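Local atomic coordinates of UDP-N-acetylglucosamine 2-epimerase (Listeria monocytogenes, PDB entry 3OT5), a protein that probably catalyses the reversible interconversion of UDP-N-acetylglucosamine and UDP-N-acetylmannosamine by epimerising the sugar at C2. Residues 342-347 against 352-357; 320-325 against 363-368; 48-53 against 383-388. All coordinates share one frame; numbering follows the deposited sequence.

Contact 1: residues 342-347 against 352-357; sequences KLIGTN and IKEALD
The carboxylate of E354 has two neighbours on the same side of its plane, the side chain of K342 and the CG2 methyl of I344. CD of K342 sits well above this plane, 3.4 Å from E354 OE1. I344 CG2 also lies above it but off to one side, 4.2 Å from E354 CD. From the other segment, the second flat group, the carboxylate of D357, is met at OD1. K342 NZ lies almost in line with the CG-OD1 bond there.

K342 NZ and E354 OE1 form a salt bridge of 3.4 Å, and the hydrogen bond within it is weak. The angle from E354 CD through E354 OE1 to K342 NZ is 158°, and NZ sits slightly above the carboxylate plane. The link from K342 NZ to D357 OD1 is a long salt bridge of 3.9 Å. Together the three residues make a small charge network. D357 is held more firmly by its other oxygen, OD2, which bonds to N361.

The two segments form a strand-turn-helix unit at one edge of the Rossmann-type sheet of the C-terminal half. Strand 341-343 is the outermost strand, and helix 348-360 follows after the short loop 344-347. N350 ND2 bonds back to I344 O across the turn.

The lysine chain is extended beyond CG and crosses E354 at about a right angle. E354 bends at chi2 (71°), which turns its acid back toward K342. Its CG methylene meets the I344 CG2 methyl at 3.6 Å. I344 and E354 both also rest on L324 of the neighbouring strand, so the carboxylate emerges from an apolar base.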
loop_
_atom_site.group_PDB
_atom_site.type_symbol
_atom_site.label_atom_id
_atom_site.label_comp_id
_atom_site.label_asym_id
_atom_site.label_seq_id
_atom_site.Cartn_x
_atom_site.Cartn_y
_atom_site.Cartn_z
ATOM N N LYS A 342 13.661 -1.419 -9.841
ATOM C CA LYS A 342 15.117 -1.497 -9.890
ATOM C C LYS A 342 15.710 -0.926 -8.609
ATOM O O LYS A 342 15.469 0.229 -8.266
ATOM C CB LYS A 342 15.707 -0.814 -11.120
ATOM C CG LYS A 342 15.466 -1.596 -12.410
ATOM C CD LYS A 342 16.366 -1.115 -13.560
ATOM C CE LYS A 342 16.148 -1.971 -14.808
ATOM N NZ LYS A 342 17.101 -1.665 -15.923
ATOM N N LEU A 343 16.435 -1.765 -7.873
ATOM C CA LEU A 343 17.084 -1.325 -6.652
ATOM C C LEU A 343 18.375 -0.658 -7.100
ATOM O O LEU A 343 19.283 -1.323 -7.604
ATOM C CB LEU A 343 17.373 -2.501 -5.726
ATOM C CG LEU A 343 17.926 -2.147 -4.348
ATOM C CD1 LEU A 343 16.905 -1.330 -3.575
ATOM C CD2 LEU A 343 18.271 -3.394 -3.581
ATOM N N ILE A 344 18.461 0.659 -6.928
ATOM C CA ILE A 344 19.643 1.392 -7.374
ATOM C C ILE A 344 20.391 2.133 -6.275
ATOM O O ILE A 344 21.382 2.800 -6.547
ATOM C CB ILE A 344 19.273 2.402 -8.464
ATOM C CG1 ILE A 344 18.425 3.536 -7.888
ATOM C CG2 ILE A 344 18.542 1.697 -9.590
ATOM C CD1 ILE A 344 18.174 4.634 -8.878
ATOM N N GLY A 345 19.937 2.040 -5.035
ATOM C CA GLY A 345 20.650 2.727 -3.965
ATOM C C GLY A 345 20.470 4.228 -3.996
ATOM O O GLY A 345 19.473 4.736 -4.513
ATOM N N THR A 346 21.440 4.943 -3.446
ATOM C CA THR A 346 21.343 6.390 -3.352
ATOM C C THR A 346 22.553 7.141 -3.929
ATOM O O THR A 346 22.657 8.356 -3.783
ATOM C CB THR A 346 21.158 6.791 -1.878
ATOM O OG1 THR A 346 22.325 6.419 -1.132
ATOM C CG2 THR A 346 19.927 6.087 -1.282
ATOM N N ASN A 347 23.461 6.423 -4.580
ATOM C CA ASN A 347 24.629 7.058 -5.173
ATOM C C ASN A 347 24.209 7.901 -6.393
ATOM O O ASN A 347 23.592 7.395 -7.334
ATOM C CB ASN A 347 25.666 6.004 -5.567
ATOM C CG ASN A 347 27.004 6.607 -5.952
ATOM O OD1 ASN A 347 27.890 5.909 -6.442
ATOM N ND2 ASN A 347 27.164 7.907 -5.716
ATOM N N ILE A 352 21.533 8.936 -11.888
ATOM C CA ILE A 352 21.643 9.503 -13.243
ATOM C C ILE A 352 21.688 8.425 -14.320
ATOM O O ILE A 352 20.879 8.425 -15.252
ATOM C CB ILE A 352 22.910 10.382 -13.393
ATOM C CG1 ILE A 352 22.855 11.584 -12.447
ATOM C CG2 ILE A 352 23.045 10.885 -14.827
ATOM C CD1 ILE A 352 24.115 12.411 -12.443
ATOM N N LYS A 353 22.639 7.509 -14.192
ATOM C CA LYS A 353 22.792 6.429 -15.160
ATOM C C LYS A 353 21.500 5.679 -15.384
ATOM O O LYS A 353 21.020 5.542 -16.512
ATOM C CB LYS A 353 23.813 5.411 -14.661
ATOM C CG LYS A 353 25.249 5.856 -14.636
ATOM C CD LYS A 353 26.085 4.863 -13.811
ATOM C CE LYS A 353 25.943 3.419 -14.297
ATOM N NZ LYS A 353 26.721 2.464 -13.451
ATOM N N GLU A 354 20.931 5.203 -14.287
ATOM C CA GLU A 354 19.730 4.401 -14.356
ATOM C C GLU A 354 18.549 5.201 -14.897
ATOM O O GLU A 354 17.727 4.674 -15.639
ATOM C CB GLU A 354 19.404 3.819 -12.992
ATOM C CG GLU A 354 18.640 2.538 -13.107
ATOM C CD GLU A 354 19.523 1.412 -13.622
ATOM O OE1 GLU A 354 19.081 0.654 -14.508
ATOM O OE2 GLU A 354 20.679 1.317 -13.165
ATOM N N ALA A 355 18.465 6.470 -14.525
ATOM C CA ALA A 355 17.399 7.330 -15.013
ATOM C C ALA A 355 17.546 7.528 -16.530
ATOM O O ALA A 355 16.606 7.296 -17.299
ATOM C CB ALA A 355 17.452 8.662 -14.315
ATOM N N LEU A 356 18.732 7.954 -16.950
ATOM C CA LEU A 356 18.998 8.190 -18.367
ATOM C C LEU A 356 18.693 6.949 -19.194
ATOM O O LEU A 356 18.085 7.043 -20.257
ATOM C CB LEU A 356 20.440 8.645 -18.587
ATOM C CG LEU A 356 20.817 9.974 -17.930
ATOM C CD1 LEU A 356 22.213 10.415 -18.372
ATOM C CD2 LEU A 356 19.804 11.042 -18.275
ATOM N N ASP A 357 19.113 5.790 -18.696
ATOM C CA ASP A 357 18.860 4.515 -19.370
ATOM C C ASP A 357 17.391 4.422 -19.749
ATOM O O ASP A 357 17.052 4.207 -20.917
ATOM C CB ASP A 357 19.218 3.349 -18.441
ATOM C CG ASP A 357 18.937 1.986 -19.062
ATOM O OD1 ASP A 357 18.445 1.096 -18.324
ATOM O OD2 ASP A 357 19.170 1.808 -20.278
#

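Contact 2: residues 320-325 against 363-368; sequences GVPVLV and ESHDKM
P322 lies against H365 and M368 where helix 362-370 covers the entry to strand 323-325 of the C-terminal Rossmann-type sheet. The contact is buried and mainly apolar. P322 CG stands over one face of the imidazole, 3.7 Å from the ring centroid and 21° off the normal. This is a CH-pi contact, offset toward the NE2 rim. P322 CD adds to it at 3.6 Å from H365 NE2. The two side chains cross at about a right angle.

M368 covers the next part of the proline. Its CB is 4.0 Å from P322 CB, and its SD is 3.8 Å from the same atom. The chain then bends at chi3 (62°), and the CE methyl settles 3.7 Å from P322 CB. CE also reaches the start of the strand, 3.7 Å from V323 N.

A second shell surrounds these groups, and Y303 positions the imidazole. H365 has its CG anti to the backbone N (chi1 -167°), which carries the ring out to the proline. There NE2 is hydrogen-bonded to Y303 O, and the ring stacks with that of Y303. P322 is itself tied to strand 302-307 by a backbone bond with V305. M368 also touches L358 of helix 348-360. D366 makes a salt bridge to K362 through OD2. Its OD1 lies in the plane of the H365 ring at the edge, 3.8 Å from ND1.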
loop_
_atom_site.group_PDB
_atom_site.type_symbol
_atom_site.label_atom_id
_atom_site.label_comp_id
_atom_site.label_asym_id
_atom_site.label_seq_id
_atom_site.Cartn_x
_atom_site.Cartn_y
_atom_site.Cartn_z
ATOM N N GLY A 320 1.854 0.788 -14.423
ATOM C CA GLY A 320 2.831 0.500 -15.462
ATOM C C GLY A 320 3.958 1.525 -15.427
ATOM O O GLY A 320 4.599 1.776 -16.445
ATOM N N VAL A 321 4.208 2.116 -14.254
ATOM C CA VAL A 321 5.272 3.113 -14.108
ATOM C C VAL A 321 6.547 2.474 -13.572
ATOM O O VAL A 321 6.546 1.916 -12.491
ATOM C CB VAL A 321 4.854 4.270 -13.156
ATOM C CG1 VAL A 321 5.970 5.311 -13.036
ATOM C CG2 VAL A 321 3.559 4.929 -13.654
ATOM N N PRO A 322 7.641 2.523 -14.355
ATOM C CA PRO A 322 8.902 1.973 -13.887
ATOM C C PRO A 322 9.322 2.655 -12.593
ATOM O O PRO A 322 9.198 3.885 -12.477
ATOM C CB PRO A 322 9.880 2.349 -15.008
ATOM C CG PRO A 322 9.058 2.402 -16.212
ATOM C CD PRO A 322 7.735 2.975 -15.753
ATOM N N VAL A 323 9.823 1.870 -11.641
ATOM C CA VAL A 323 10.256 2.407 -10.362
ATOM C C VAL A 323 11.753 2.200 -10.086
ATOM O O VAL A 323 12.264 1.090 -10.192
ATOM C CB VAL A 323 9.455 1.757 -9.198
ATOM C CG1 VAL A 323 9.920 2.285 -7.869
ATOM C CG2 VAL A 323 7.958 1.983 -9.371
ATOM N N LEU A 324 12.455 3.283 -9.754
ATOM C CA LEU A 324 13.872 3.216 -9.378
ATOM C C LEU A 324 13.862 3.387 -7.861
ATOM O O LEU A 324 13.469 4.437 -7.344
ATOM C CB LEU A 324 14.710 4.287 -10.075
ATOM C CG LEU A 324 14.794 4.191 -11.610
ATOM C CD1 LEU A 324 15.708 5.275 -12.175
ATOM C CD2 LEU A 324 15.285 2.821 -12.043
ATOM N N VAL A 325 14.263 2.337 -7.150
ATOM C CA VAL A 325 14.215 2.335 -5.684
ATOM C C VAL A 325 15.478 2.885 -5.034
ATOM O O VAL A 325 16.560 2.353 -5.215
ATOM C CB VAL A 325 13.882 0.934 -5.164
ATOM C CG1 VAL A 325 13.790 0.922 -3.627
ATOM C CG2 VAL A 325 12.559 0.467 -5.787
ATOM N N GLU A 363 12.900 0.852 -25.175
ATOM C CA GLU A 363 12.843 -0.607 -25.014
ATOM C C GLU A 363 12.959 -0.990 -23.542
ATOM O O GLU A 363 12.261 -1.886 -23.083
ATOM C CB GLU A 363 13.973 -1.298 -25.780
ATOM C CG GLU A 363 14.054 -0.956 -27.250
ATOM C CD GLU A 363 15.184 -1.685 -27.946
ATOM O OE1 GLU A 363 15.732 -2.644 -27.352
ATOM O OE2 GLU A 363 15.520 -1.307 -29.090
ATOM N N SER A 364 13.865 -0.329 -22.817
ATOM C CA SER A 364 14.063 -0.590 -21.384
ATOM C C SER A 364 12.874 -0.128 -20.567
ATOM O O SER A 364 12.552 -0.715 -19.529
ATOM C CB SER A 364 15.306 0.126 -20.859
ATOM O OG SER A 364 16.478 -0.368 -21.473
ATOM N N HIS A 365 12.227 0.929 -21.046
ATOM C CA HIS A 365 11.092 1.497 -20.364
ATOM C C HIS A 365 9.889 0.563 -20.463
ATOM O O HIS A 365 9.324 0.158 -19.450
ATOM C CB HIS A 365 10.755 2.876 -20.945
ATOM C CG HIS A 365 9.800 3.655 -20.105
ATOM N ND1 HIS A 365 8.432 3.564 -20.246
ATOM C CD2 HIS A 365 10.018 4.514 -19.082
ATOM C CE1 HIS A 365 7.850 4.349 -19.359
ATOM N NE2 HIS A 365 8.790 4.938 -18.642
ATOM N N ASP A 366 9.511 0.208 -21.686
ATOM C CA ASP A 366 8.376 -0.684 -21.891
ATOM C C ASP A 366 8.627 -2.066 -21.280
ATOM O O ASP A 366 7.679 -2.768 -20.917
ATOM C CB ASP A 366 8.013 -0.774 -23.376
ATOM C CG ASP A 366 7.421 0.524 -23.903
ATOM O OD1 ASP A 366 7.139 1.433 -23.082
ATOM O OD2 ASP A 366 7.220 0.632 -25.130
ATOM N N LYS A 367 9.901 -2.450 -21.176
ATOM C CA LYS A 367 10.261 -3.717 -20.560
ATOM C C LYS A 367 9.754 -3.689 -19.120
ATOM O O LYS A 367 9.129 -4.640 -18.649
ATOM C CB LYS A 367 11.771 -3.911 -20.581
ATOM C CG LYS A 367 12.243 -5.218 -19.971
ATOM C CD LYS A 367 13.761 -5.405 -20.091
ATOM C CE LYS A 367 14.226 -5.432 -21.540
ATOM N NZ LYS A 367 15.679 -5.736 -21.672
ATOM N N MET A 368 10.019 -2.592 -18.422
ATOM C CA MET A 368 9.550 -2.459 -17.047
ATOM C C MET A 368 8.062 -2.125 -17.028
ATOM O O MET A 368 7.309 -2.647 -16.204
ATOM C CB MET A 368 10.318 -1.375 -16.311
ATOM C CG MET A 368 11.804 -1.649 -16.177
ATOM S SD MET A 368 12.600 -0.364 -15.195
ATOM C CE MET A 368 11.761 -0.560 -13.628
#

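Contact 3: residues 48-53 against 383-388; sequences LALEKE and RILAAI
L385 projects from helix 380-392 onto A49 and L50 near the end of helix 37-51. This is apolar helix-helix packing. It brings a helix near the C terminus against the N-terminal Rossmann-type domain, an arrangement in keeping with the GT-B-like fold of this enzyme family.

CB of L385 points toward the other helix but makes no close contact with it. CG comes next. It lies 3.9 Å from A49 CB and 4.2 Å from L50 CD2. With chi1 at -66° and chi2 at -172°, the isopropyl end reaches out to helix 37-51 and its two methyls part company there.

CD1 turns to A49. It lies beside the CB methyl and against the backbone carbonyl of that residue. The modelled separations from A49 CB and A49 C are below normal van der Waals contact, so the exact placing of this methyl is doubtful.

CD2 turns to L50, where it faces CG and CD2. The CD2-CD2 approach is a clash in the model and is likewise doubtful. The neighbourhood of the methyls is clear, but their fine geometry is not.

L50 and I388 both touch F57 of strand 57-63, so the two helices share a surface on the N-terminal sheet. I388 also meets F174 of strand 172-175, as do I384 and A387. Beyond the apolar patch, E53 extends its side chain toward helix 380-392. E53 OE1 is hydrogen-bonded to T56 OG1 and has a long, weak ion pair with K389 NZ.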
loop_
_atom_site.group_PDB
_atom_site.type_symbol
_atom_site.label_atom_id
_atom_site.label_comp_id
_atom_site.label_asym_id
_atom_site.label_seq_id
_atom_site.Cartn_x
_atom_site.Cartn_y
_atom_site.Cartn_z
ATOM N N LEU A 48 -16.004 -2.325 -1.216
ATOM C CA LEU A 48 -16.722 -2.144 -2.482
ATOM C C LEU A 48 -17.133 -3.484 -3.066
ATOM O O LEU A 48 -18.284 -3.651 -3.461
ATOM C CB LEU A 48 -15.894 -1.402 -3.536
ATOM C CG LEU A 48 -15.650 0.090 -3.386
ATOM C CD1 LEU A 48 -14.921 0.615 -4.631
ATOM C CD2 LEU A 48 -16.971 0.809 -3.194
ATOM N N ALA A 49 -16.185 -4.419 -3.144
ATOM C CA ALA A 49 -16.452 -5.761 -3.676
ATOM C C ALA A 49 -17.623 -6.438 -2.939
ATOM O O ALA A 49 -18.477 -7.080 -3.563
ATOM C CB ALA A 49 -15.215 -6.618 -3.591
ATOM N N LEU A 50 -17.643 -6.309 -1.617
ATOM C CA LEU A 50 -18.724 -6.866 -0.803
ATOM C C LEU A 50 -20.037 -6.191 -1.155
ATOM O O LEU A 50 -21.078 -6.841 -1.235
ATOM C CB LEU A 50 -18.447 -6.667 0.684
ATOM C CG LEU A 50 -17.343 -7.515 1.304
ATOM C CD1 LEU A 50 -16.885 -6.941 2.655
ATOM C CD2 LEU A 50 -17.832 -8.955 1.438
ATOM N N GLU A 51 -19.986 -4.879 -1.363
ATOM C CA GLU A 51 -21.176 -4.134 -1.706
ATOM C C GLU A 51 -21.669 -4.407 -3.144
ATOM O O GLU A 51 -22.805 -4.088 -3.469
ATOM C CB GLU A 51 -20.966 -2.654 -1.440
ATOM C CG GLU A 51 -20.781 -2.374 0.036
ATOM C CD GLU A 51 -20.597 -0.917 0.336
ATOM O OE1 GLU A 51 -20.700 -0.101 -0.603
ATOM O OE2 GLU A 51 -20.353 -0.589 1.517
ATOM N N LYS A 52 -20.829 -5.004 -3.986
ATOM C CA LYS A 52 -21.240 -5.357 -5.349
ATOM C C LYS A 52 -22.033 -6.661 -5.330
ATOM O O LYS A 52 -22.673 -7.017 -6.321
ATOM C CB LYS A 52 -20.045 -5.553 -6.285
ATOM C CG LYS A 52 -19.180 -4.338 -6.515
ATOM C CD LYS A 52 -18.038 -4.670 -7.484
ATOM C CE LYS A 52 -16.956 -3.565 -7.491
ATOM N NZ LYS A 52 -17.475 -2.217 -7.880
ATOM N N GLU A 53 -21.987 -7.379 -4.213
ATOM C CA GLU A 53 -22.696 -8.645 -4.110
ATOM C C GLU A 53 -23.579 -8.674 -2.844
ATOM O O GLU A 53 -23.398 -9.504 -1.953
ATOM C CB GLU A 53 -21.672 -9.788 -4.165
ATOM C CG GLU A 53 -22.268 -11.158 -4.349
ATOM C CD GLU A 53 -21.221 -12.256 -4.521
ATOM O OE1 GLU A 53 -21.598 -13.444 -4.429
ATOM O OE2 GLU A 53 -20.036 -11.935 -4.749
ATOM N N ARG A 383 -10.761 -12.032 -5.316
ATOM C CA ARG A 383 -10.224 -13.303 -4.834
ATOM C C ARG A 383 -10.513 -13.445 -3.337
ATOM O O ARG A 383 -10.860 -14.514 -2.868
ATOM C CB ARG A 383 -8.722 -13.411 -5.104
ATOM C CG ARG A 383 -8.357 -13.421 -6.611
ATOM C CD ARG A 383 -6.877 -13.677 -6.837
ATOM N NE ARG A 383 -6.541 -13.592 -8.257
ATOM C CZ ARG A 383 -6.181 -12.474 -8.884
ATOM N NH1 ARG A 383 -6.080 -11.330 -8.230
ATOM N NH2 ARG A 383 -5.907 -12.502 -10.167
ATOM N N ILE A 384 -10.391 -12.358 -2.586
ATOM C CA ILE A 384 -10.673 -12.429 -1.149
ATOM C C ILE A 384 -12.136 -12.850 -0.936
ATOM O O ILE A 384 -12.403 -13.783 -0.185
ATOM C CB ILE A 384 -10.344 -11.105 -0.416
ATOM C CG1 ILE A 384 -8.835 -10.859 -0.420
ATOM C CG2 ILE A 384 -10.841 -11.131 1.054
ATOM C CD1 ILE A 384 -8.427 -9.494 0.161
ATOM N N LEU A 385 -13.070 -12.189 -1.621
ATOM C CA LEU A 385 -14.489 -12.511 -1.472
ATOM C C LEU A 385 -14.793 -13.938 -1.896
ATOM O O LEU A 385 -15.520 -14.635 -1.202
ATOM C CB LEU A 385 -15.393 -11.535 -2.232
ATOM C CG LEU A 385 -15.402 -10.086 -1.736
ATOM C CD1 LEU A 385 -16.502 -9.304 -2.469
ATOM C CD2 LEU A 385 -15.625 -10.022 -0.225
ATOM N N ALA A 386 -14.231 -14.373 -3.019
ATOM C CA ALA A 386 -14.464 -15.740 -3.490
ATOM C C ALA A 386 -13.961 -16.697 -2.420
ATOM O O ALA A 386 -14.577 -17.723 -2.152
ATOM C CB ALA A 386 -13.771 -15.993 -4.831
ATOM N N ALA A 387 -12.842 -16.341 -1.801
ATOM C CA ALA A 387 -12.266 -17.143 -0.741
ATOM C C ALA A 387 -13.266 -17.237 0.432
ATOM O O ALA A 387 -13.563 -18.327 0.938
ATOM C CB ALA A 387 -10.939 -16.520 -0.287
ATOM N N ILE A 388 -13.824 -16.103 0.832
ATOM C CA ILE A 388 -14.813 -16.087 1.915
ATOM C C ILE A 388 -16.071 -16.855 1.490
ATOM O O ILE A 388 -16.596 -17.660 2.270
ATOM C CB ILE A 388 -15.162 -14.655 2.343
ATOM C CG1 ILE A 388 -13.919 -13.967 2.918
ATOM C CG2 ILE A 388 -16.275 -14.667 3.393
ATOM C CD1 ILE A 388 -14.122 -12.510 3.251
#

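From the N terminus, the first segment met is 48-53, at the end of helix 37-51. Its partner comes only at 383-388, so contact 3 closes a loop over most of the chain. Contact 2 lies within that loop and joins 320-325 to 363-368. Contact 1 lies within contact 2 and closes a short strand-to-helix connection that includes the first turn of helix 348-360. None of the loops cross. Contacts 1 and 2 touch through the neighbouring strands 341-343 and 323-325, with K342 bonded by its backbone to V323 and V325. Both tie helices to the C-terminal sheet. Contact 3 is separate, its centre about 32 Å from that of contact 2, and ties the late helix 380-392 to the N-terminal domain.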